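Local atomic coordinates of tyrosine--tRNA ligase (Archaeoglobus fulgidus, PDB entry 2CYB), a protein that probably catalyses the ATP-dependent attachment of tyrosine to its cognate tRNA, by way of a tyrosyl-adenylate intermediate. Residues D172-M185 / S197-G209. Residues are numbered along the deposited sequence; the frame is centred on the assembly and turned at random.
Sequences DLAVGGIDQRKIHM and SSPVCLHTPILVG. With TYR (tyrosine), chain C.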
ATOM      1  N   ASP A 172      16.130  -9.703 -16.543  1.00 32.69           N
ATOM      2  CA  ASP A 172      16.453  -8.866 -17.693  1.00 36.90           C
ATOM      3  C   ASP A 172      15.252  -8.774 -18.621  1.00 32.06           C
ATOM      4  O   ASP A 172      15.033  -7.750 -19.271  1.00 34.67           O
ATOM      5  CB  ASP A 172      17.641  -9.452 -18.462  1.00 39.74           C
ATOM      6  CG  ASP A 172      18.885  -9.540 -17.612  1.00 39.96           C
ATOM      7  OD1 ASP A 172      19.379 -10.666 -17.375  1.00 44.82           O
ATOM      8  OD2 ASP A 172      19.358  -8.473 -17.171  1.00 42.12           O
ATOM      9  N   LEU A 173      14.482  -9.857 -18.675  1.00 34.66           N
ATOM     10  CA  LEU A 173      13.301  -9.932 -19.527  1.00 31.26           C
ATOM     11  C   LEU A 173      12.066 -10.355 -18.734  1.00 30.56           C
ATOM     12  O   LEU A 173      11.991 -11.476 -18.230  1.00 31.21           O
ATOM     13  CB  LEU A 173      13.541 -10.931 -20.667  1.00 32.82           C
ATOM     14  CG  LEU A 173      12.363 -11.182 -21.618  1.00 32.39           C
ATOM     15  CD1 LEU A 173      12.067  -9.925 -22.412  1.00 31.60           C
ATOM     16  CD2 LEU A 173      12.691 -12.336 -22.552  1.00 38.17           C
ATOM     17  N   ALA A 174      11.104  -9.446 -18.620  1.00 34.18           N
ATOM     18  CA  ALA A 174       9.858  -9.735 -17.906  1.00 33.22           C
ATOM     19  C   ALA A 174       8.858 -10.281 -18.924  1.00 28.13           C
ATOM     20  O   ALA A 174       8.513  -9.598 -19.881  1.00 31.91           O
ATOM     21  CB  ALA A 174       9.307  -8.461 -17.270  1.00 31.10           C
ATOM     22  N   VAL A 175       8.396 -11.504 -18.708  1.00 27.17           N
ATOM     23  CA  VAL A 175       7.436 -12.128 -19.609  1.00 28.31           C
ATOM     24  C   VAL A 175       6.058 -12.178 -18.946  1.00 27.53           C
ATOM     25  O   VAL A 175       5.943 -12.484 -17.760  1.00 27.81           O
ATOM     26  CB  VAL A 175       7.857 -13.576 -19.961  1.00 30.94           C
ATOM     27  CG1 VAL A 175       6.837 -14.200 -20.895  1.00 29.58           C
ATOM     28  CG2 VAL A 175       9.241 -13.581 -20.610  1.00 33.49           C
ATOM     29  N   GLY A 176       5.015 -11.871 -19.711  1.00 27.03           N
ATOM     30  CA  GLY A 176       3.674 -11.929 -19.158  1.00 29.02           C
ATOM     31  C   GLY A 176       2.629 -11.674 -20.220  1.00 29.33           C
ATOM     32  O   GLY A 176       2.959 -11.275 -21.338  1.00 25.38           O
ATOM     33  N   GLY A 177       1.369 -11.921 -19.884  1.00 27.23           N
ATOM     34  CA  GLY A 177       0.320 -11.657 -20.842  1.00 27.21           C
ATOM     35  C   GLY A 177       0.293 -10.160 -21.090  1.00 30.17           C
ATOM     36  O   GLY A 177       0.798  -9.376 -20.283  1.00 28.41           O
ATOM     37  N   ILE A 178      -0.299  -9.757 -22.206  1.00 29.50           N
ATOM     38  CA  ILE A 178      -0.392  -8.352 -22.562  1.00 30.84           C
ATOM     39  C   ILE A 178      -1.201  -7.564 -21.521  1.00 27.72           C
ATOM     40  O   ILE A 178      -1.150  -6.336 -21.486  1.00 29.01           O
ATOM     41  CB  ILE A 178      -1.030  -8.197 -23.972  1.00 32.14           C
ATOM     42  CG1 ILE A 178      -0.930  -6.749 -24.443  1.00 39.29           C
ATOM     43  CG2 ILE A 178      -2.470  -8.639 -23.941  1.00 35.49           C
ATOM     44  CD1 ILE A 178       0.438  -6.370 -24.949  1.00 38.95           C
ATOM     45  N   ASP A 179      -1.950  -8.261 -20.668  1.00 27.94           N
ATOM     46  CA  ASP A 179      -2.702  -7.549 -19.643  1.00 29.21           C
ATOM     47  C   ASP A 179      -1.787  -7.058 -18.516  1.00 22.86           C
ATOM     48  O   ASP A 179      -2.227  -6.344 -17.619  1.00 29.29           O
ATOM     49  CB  ASP A 179      -3.849  -8.403 -19.086  1.00 30.70           C
ATOM     50  CG  ASP A 179      -3.415  -9.781 -18.636  1.00 35.82           C
ATOM     51  OD1 ASP A 179      -2.229 -10.154 -18.786  1.00 34.91           O
ATOM     52  OD2 ASP A 179      -4.296 -10.511 -18.129  1.00 39.29           O
ATOM     53  N   GLN A 180      -0.511  -7.423 -18.584  1.00 24.70           N
ATOM     54  CA  GLN A 180       0.468  -6.982 -17.581  1.00 24.81           C
ATOM     55  C   GLN A 180       1.201  -5.753 -18.133  1.00 32.64           C
ATOM     56  O   GLN A 180       2.088  -5.203 -17.478  1.00 29.21           O
ATOM     57  CB  GLN A 180       1.523  -8.065 -17.312  1.00 25.44           C
ATOM     58  CG  GLN A 180       0.987  -9.447 -16.952  1.00 25.52           C
ATOM     59  CD  GLN A 180       0.085  -9.416 -15.740  1.00 30.99           C
ATOM     60  OE1 GLN A 180       0.477  -8.942 -14.673  1.00 28.98           O
ATOM     61  NE2 GLN A 180      -1.134  -9.921 -15.897  1.00 26.27           N
ATOM     62  N   ARG A 181       0.822  -5.320 -19.334  1.00 25.86           N
ATOM     63  CA  ARG A 181       1.508  -4.204 -19.986  1.00 29.41           C
ATOM     64  C   ARG A 181       1.662  -2.927 -19.176  1.00 27.44           C
ATOM     65  O   ARG A 181       2.759  -2.370 -19.101  1.00 29.64           O
ATOM     66  CB  ARG A 181       0.840  -3.872 -21.331  1.00 35.57           C
ATOM     67  CG  ARG A 181       1.712  -2.996 -22.227  1.00 46.78           C
ATOM     68  CD  ARG A 181       1.065  -2.681 -23.580  1.00 46.82           C
ATOM     69  NE  ARG A 181       2.037  -2.077 -24.493  1.00 53.38           N
ATOM     70  CZ  ARG A 181       2.671  -0.930 -24.266  1.00 58.49           C
ATOM     71  NH1 ARG A 181       2.438  -0.241 -23.156  1.00 62.25           N
ATOM     72  NH2 ARG A 181       3.558  -0.478 -25.143  1.00 62.59           N
ATOM     73  N   LYS A 182       0.582  -2.455 -18.567  1.00 25.96           N
ATOM     74  CA  LYS A 182       0.661  -1.230 -17.788  1.00 30.66           C
ATOM     75  C   LYS A 182       1.572  -1.369 -16.580  1.00 30.03           C
ATOM     76  O   LYS A 182       2.284  -0.429 -16.232  1.00 27.25           O
ATOM     77  CB  LYS A 182      -0.733  -0.766 -17.354  1.00 33.90           C
ATOM     78  CG  LYS A 182      -1.594  -0.299 -18.526  1.00 39.49           C
ATOM     79  CD  LYS A 182      -2.618   0.732 -18.092  1.00 51.42           C
ATOM     80  CE  LYS A 182      -3.426   1.239 -19.280  1.00 60.99           C
ATOM     81  NZ  LYS A 182      -4.479   2.220 -18.884  1.00 69.44           N
ATOM     82  N   ILE A 183       1.547  -2.531 -15.935  1.00 27.91           N
ATOM     83  CA  ILE A 183       2.416  -2.754 -14.792  1.00 24.05           C
ATOM     84  C   ILE A 183       3.863  -2.752 -15.290  1.00 26.36           C
ATOM     85  O   ILE A 183       4.741  -2.155 -14.671  1.00 24.86           O
ATOM     86  CB  ILE A 183       2.083  -4.086 -14.084  1.00 26.54           C
ATOM     87  CG1 ILE A 183       0.723  -3.968 -13.382  1.00 24.47           C
ATOM     88  CG2 ILE A 183       3.174  -4.430 -13.074  1.00 28.49           C
ATOM     89  CD1 ILE A 183       0.228  -5.274 -12.743  1.00 26.94           C
ATOM     90  N   HIS A 184       4.113  -3.391 -16.428  1.00 26.11           N
ATOM     91  CA  HIS A 184       5.463  -3.408 -16.964  1.00 24.36           C
ATOM     92  C   HIS A 184       5.928  -2.016 -17.373  1.00 24.92           C
ATOM     93  O   HIS A 184       7.105  -1.690 -17.224  1.00 28.31           O
ATOM     94  CB  HIS A 184       5.566  -4.379 -18.143  1.00 23.35           C
ATOM     95  CG  HIS A 184       5.590  -5.816 -17.731  1.00 29.27           C
ATOM     96  ND1 HIS A 184       5.542  -6.852 -18.637  1.00 32.91           N
ATOM     97  CD2 HIS A 184       5.675  -6.388 -16.506  1.00 33.60           C
ATOM     98  CE1 HIS A 184       5.594  -8.003 -17.987  1.00 36.79           C
ATOM     99  NE2 HIS A 184       5.676  -7.749 -16.693  1.00 29.93           N
ATOM    100  N   MET A 185       5.029  -1.181 -17.884  1.00 25.66           N
ATOM    101  CA  MET A 185       5.462   0.164 -18.254  1.00 30.38           C
ATOM    102  C   MET A 185       5.801   0.942 -16.985  1.00 34.14           C
ATOM    103  O   MET A 185       6.751   1.734 -16.960  1.00 32.70           O
ATOM    104  CB  MET A 185       4.380   0.894 -19.051  1.00 32.84           C
ATOM    105  CG  MET A 185       4.093   0.270 -20.417  1.00 38.61           C
ATOM    106  SD  MET A 185       5.577   0.073 -21.453  1.00 49.75           S
ATOM    107  CE  MET A 185       5.974  -1.660 -21.155  1.00 47.93           C
ATOM    108  N   SER A 197      17.696  -1.214 -13.385  1.00 37.01           N
ATOM    109  CA  SER A 197      17.563  -1.072 -14.830  1.00 41.10           C
ATOM    110  C   SER A 197      16.135  -1.288 -15.321  1.00 40.25           C
ATOM    111  O   SER A 197      15.341  -1.994 -14.696  1.00 42.97           O
ATOM    112  CB  SER A 197      18.518  -2.039 -15.539  1.00 40.88           C
ATOM    113  OG  SER A 197      18.348  -3.362 -15.069  1.00 58.51           O
ATOM    114  N   SER A 198      15.808  -0.653 -16.438  1.00 39.15           N
ATOM    115  CA  SER A 198      14.490  -0.789 -17.038  1.00 42.71           C
ATOM    116  C   SER A 198      14.494  -2.154 -17.724  1.00 43.21           C
ATOM    117  O   SER A 198      15.386  -2.453 -18.516  1.00 46.83           O
ATOM    118  CB  SER A 198      14.264   0.332 -18.053  1.00 43.02           C
ATOM    119  OG  SER A 198      12.965   0.264 -18.612  1.00 59.27           O
ATOM    120  N   PRO A 199      13.503  -3.005 -17.423  1.00 35.94           N
ATOM    121  CA  PRO A 199      13.449  -4.334 -18.034  1.00 36.44           C
ATOM    122  C   PRO A 199      12.902  -4.401 -19.447  1.00 31.61           C
ATOM    123  O   PRO A 199      12.091  -3.566 -19.871  1.00 35.83           O
ATOM    124  CB  PRO A 199      12.563  -5.108 -17.069  1.00 43.24           C
ATOM    125  CG  PRO A 199      11.547  -4.064 -16.699  1.00 43.22           C
ATOM    126  CD  PRO A 199      12.416  -2.840 -16.440  1.00 41.55           C
ATOM    127  N   VAL A 200      13.372  -5.404 -20.178  1.00 36.36           N
ATOM    128  CA  VAL A 200      12.886  -5.656 -21.521  1.00 31.92           C
ATOM    129  C   VAL A 200      11.629  -6.466 -21.208  1.00 32.84           C
ATOM    130  O   VAL A 200      11.631  -7.276 -20.274  1.00 33.16           O
ATOM    131  CB  VAL A 200      13.869  -6.534 -22.317  1.00 40.85           C
ATOM    132  CG1 VAL A 200      13.369  -6.718 -23.740  1.00 42.12           C
ATOM    133  CG2 VAL A 200      15.263  -5.905 -22.302  1.00 39.25           C
ATOM    134  N   CYS A 201      10.557  -6.243 -21.960  1.00 32.97           N
ATOM    135  CA  CYS A 201       9.315  -6.967 -21.718  1.00 34.30           C
ATOM    136  C   CYS A 201       8.824  -7.719 -22.955  1.00 37.01           C
ATOM    137  O   CYS A 201       8.896  -7.211 -24.076  1.00 37.48           O
ATOM    138  CB  CYS A 201       8.235  -5.992 -21.251  1.00 31.36           C
ATOM    139  SG  CYS A 201       8.736  -5.020 -19.803  1.00 36.39           S
ATOM    140  N   LEU A 202       8.341  -8.938 -22.737  1.00 33.36           N
ATOM    141  CA  LEU A 202       7.804  -9.763 -23.816  1.00 32.46           C
ATOM    142  C   LEU A 202       6.375 -10.108 -23.422  1.00 33.14           C
ATOM    143  O   LEU A 202       6.143 -10.737 -22.392  1.00 30.14           O
ATOM    144  CB  LEU A 202       8.630 -11.041 -23.981  1.00 35.10           C
ATOM    145  CG  LEU A 202       8.219 -11.949 -25.151  1.00 41.62           C
ATOM    146  CD1 LEU A 202       9.388 -12.825 -25.549  1.00 39.13           C
ATOM    147  CD2 LEU A 202       7.014 -12.798 -24.765  1.00 43.06           C
ATOM    148  N   HIS A 203       5.415  -9.695 -24.235  1.00 32.22           N
ATOM    149  CA  HIS A 203       4.018  -9.947 -23.918  1.00 29.59           C
ATOM    150  C   HIS A 203       3.351 -10.977 -24.816  1.00 30.46           C
ATOM    151  O   HIS A 203       3.502 -10.950 -26.035  1.00 33.29           O
ATOM    152  CB  HIS A 203       3.243  -8.640 -23.979  1.00 26.18           C
ATOM    153  CG  HIS A 203       3.731  -7.609 -23.009  1.00 32.27           C
ATOM    154  ND1 HIS A 203       3.808  -6.269 -23.320  1.00 29.66           N
ATOM    155  CD2 HIS A 203       4.155  -7.723 -21.729  1.00 28.60           C
ATOM    156  CE1 HIS A 203       4.260  -5.601 -22.273  1.00 34.60           C
ATOM    157  NE2 HIS A 203       4.478  -6.460 -21.296  1.00 32.58           N
ATOM    158  N   THR A 204       2.609 -11.884 -24.197  1.00 32.11           N
ATOM    159  CA  THR A 204       1.895 -12.914 -24.939  1.00 32.79           C
ATOM    160  C   THR A 204       0.444 -12.465 -25.076  1.00 31.07           C
ATOM    161  O   THR A 204      -0.062 -11.694 -24.261  1.00 27.78           O
ATOM    162  CB  THR A 204       1.942 -14.254 -24.201  1.00 31.02           C
ATOM    163  OG1 THR A 204       1.457 -14.075 -22.865  1.00 36.01           O
ATOM    164  CG2 THR A 204       3.367 -14.780 -24.146  1.00 36.76           C
ATOM    165  N   PRO A 205      -0.244 -12.926 -26.126  1.00 30.81           N
ATOM    166  CA  PRO A 205      -1.640 -12.515 -26.285  1.00 31.24           C
ATOM    167  C   PRO A 205      -2.538 -13.139 -25.225  1.00 26.97           C
ATOM    168  O   PRO A 205      -2.188 -14.152 -24.621  1.00 31.55           O
ATOM    169  CB  PRO A 205      -1.981 -12.994 -27.697  1.00 36.68           C
ATOM    170  CG  PRO A 205      -1.108 -14.200 -27.867  1.00 32.73           C
ATOM    171  CD  PRO A 205       0.202 -13.763 -27.253  1.00 32.67           C
ATOM    172  N   ILE A 206      -3.688 -12.525 -24.988  1.00 31.86           N
ATOM    173  CA  ILE A 206      -4.636 -13.060 -24.016  1.00 36.96           C
ATOM    174  C   ILE A 206      -5.542 -14.058 -24.742  1.00 43.66           C
ATOM    175  O   ILE A 206      -6.196 -13.710 -25.720  1.00 47.34           O
ATOM    176  CB  ILE A 206      -5.504 -11.940 -23.408  1.00 40.65           C
ATOM    177  CG1 ILE A 206      -4.613 -10.927 -22.677  1.00 42.47           C
ATOM    178  CG2 ILE A 206      -6.540 -12.538 -22.473  1.00 35.65           C
ATOM    179  CD1 ILE A 206      -3.700 -11.539 -21.633  1.00 41.59           C
ATOM    180  N   LEU A 207      -5.571 -15.297 -24.265  1.00 40.57           N
ATOM    181  CA  LEU A 207      -6.385 -16.335 -24.890  1.00 49.00           C
ATOM    182  C   LEU A 207      -7.876 -16.178 -24.635  1.00 44.82           C
ATOM    183  O   LEU A 207      -8.307 -16.087 -23.489  1.00 51.20           O
ATOM    184  CB  LEU A 207      -5.962 -17.715 -24.391  1.00 49.07           C
ATOM    185  CG  LEU A 207      -4.652 -18.313 -24.888  1.00 57.40           C
ATOM    186  CD1 LEU A 207      -4.452 -19.673 -24.221  1.00 57.74           C
ATOM    187  CD2 LEU A 207      -4.685 -18.454 -26.411  1.00 51.16           C
ATOM    188  N   VAL A 208      -8.667 -16.153 -25.702  1.00 50.26           N
ATOM    189  CA  VAL A 208     -10.107 -16.045 -25.532  1.00 46.83           C
ATOM    190  C   VAL A 208     -10.591 -17.405 -25.051  1.00 42.25           C
ATOM    191  O   VAL A 208      -9.919 -18.422 -25.254  1.00 36.33           O
ATOM    192  CB  VAL A 208     -10.814 -15.682 -26.854  1.00 52.03           C
ATOM    193  CG1 VAL A 208     -10.227 -14.397 -27.409  1.00 54.71           C
ATOM    194  CG2 VAL A 208     -10.679 -16.820 -27.861  1.00 48.87           C
ATOM    195  N   GLY A 209     -11.743 -17.424 -24.394  1.00 35.97           N
ATOM    196  CA  GLY A 209     -12.286 -18.676 -23.901  1.00 37.68           C
ATOM    197  C   GLY A 209     -12.844 -19.551 -25.011  1.00 33.64           C
ATOM    198  O   GLY A 209     -13.012 -19.099 -26.140  1.00 34.10           O
TER
HETATM  199  N   TYR C 401       0.235 -10.004 -12.183  1.00 23.64           N
HETATM  200  CA  TYR C 401       0.432 -11.394 -12.663  1.00 24.29           C
HETATM  201  C   TYR C 401      -0.886 -12.005 -13.132  1.00 28.77           C
HETATM  202  O   TYR C 401      -0.865 -13.171 -13.560  1.00 29.21           O
HETATM  203  CB  TYR C 401       1.052 -12.235 -11.543  1.00 27.15           C
HETATM  204  CG  TYR C 401       2.416 -11.719 -11.151  1.00 24.91           C
HETATM  205  CD1 TYR C 401       2.703 -11.352  -9.836  1.00 25.85           C
HETATM  206  CD2 TYR C 401       3.426 -11.594 -12.113  1.00 22.90           C
HETATM  207  CE1 TYR C 401       3.977 -10.873  -9.485  1.00 23.28           C
HETATM  208  CE2 TYR C 401       4.684 -11.123 -11.780  1.00 26.77           C
HETATM  209  CZ  TYR C 401       4.958 -10.765 -10.466  1.00 28.99           C
HETATM  210  OH  TYR C 401       6.217 -10.320 -10.149  1.00 25.54           O
HETATM  211  OXT TYR C 401      -1.918 -11.304 -13.080  1.00 29.79           O
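The His184 and His203 rings meet edge on, their planes 17° apart. His184 ND1 and His203 NE2 are 2.9 Å apart in a hydrogen bond that either ring could donate. Ala174 CB lies over one face of the His184 ring and Gln180 CB over the opposite one, both set off from the centre; Cys201 SG approaches obliquely, 3.6 Å from His184 CB. At the His203 edge, His184 CB lies in plane, Gly176 O and Met185 CE near it, while Ile178 CD1 and Arg181 CG come in obliquely. Glu16 OE1 hydrogen-bonds His203 ND1, so both ring nitrogens are engaged, and forms a salt bridge with Arg181 NE.

Ala174, Cys201 and His203 face helix 181-190. On the opposite sheet face, Leu173, turned by chi1 (177°) and chi2 (67°), brings CD1 to 3.7 Å from Val200 CG1, and Val175 runs alongside Leu202. Ile178 CG2 presses tightly on Ile206 CG1 at 3.4 Å. Just beyond the C-terminal end of strand 173-177, the substrate-binding Gln180 accepts hydrogen bonds on OE1 from the bound tyrosine N (2.7 Å) and Gln162 NE2; its NE2 donates to Asp179 OD1 from above the carboxylate plane and, weakly, to the ligand OXT.

Six backbone hydrogen bonds join the parallel strands of this Rossmann-fold beta-alpha-beta unit. Strand 200-204 lies between parallel 173-177 and antiparallel 16-18, with helix 47-61 against Leu173, Val175 and Thr204, and helix 154-168 against Ala174 and Pro199.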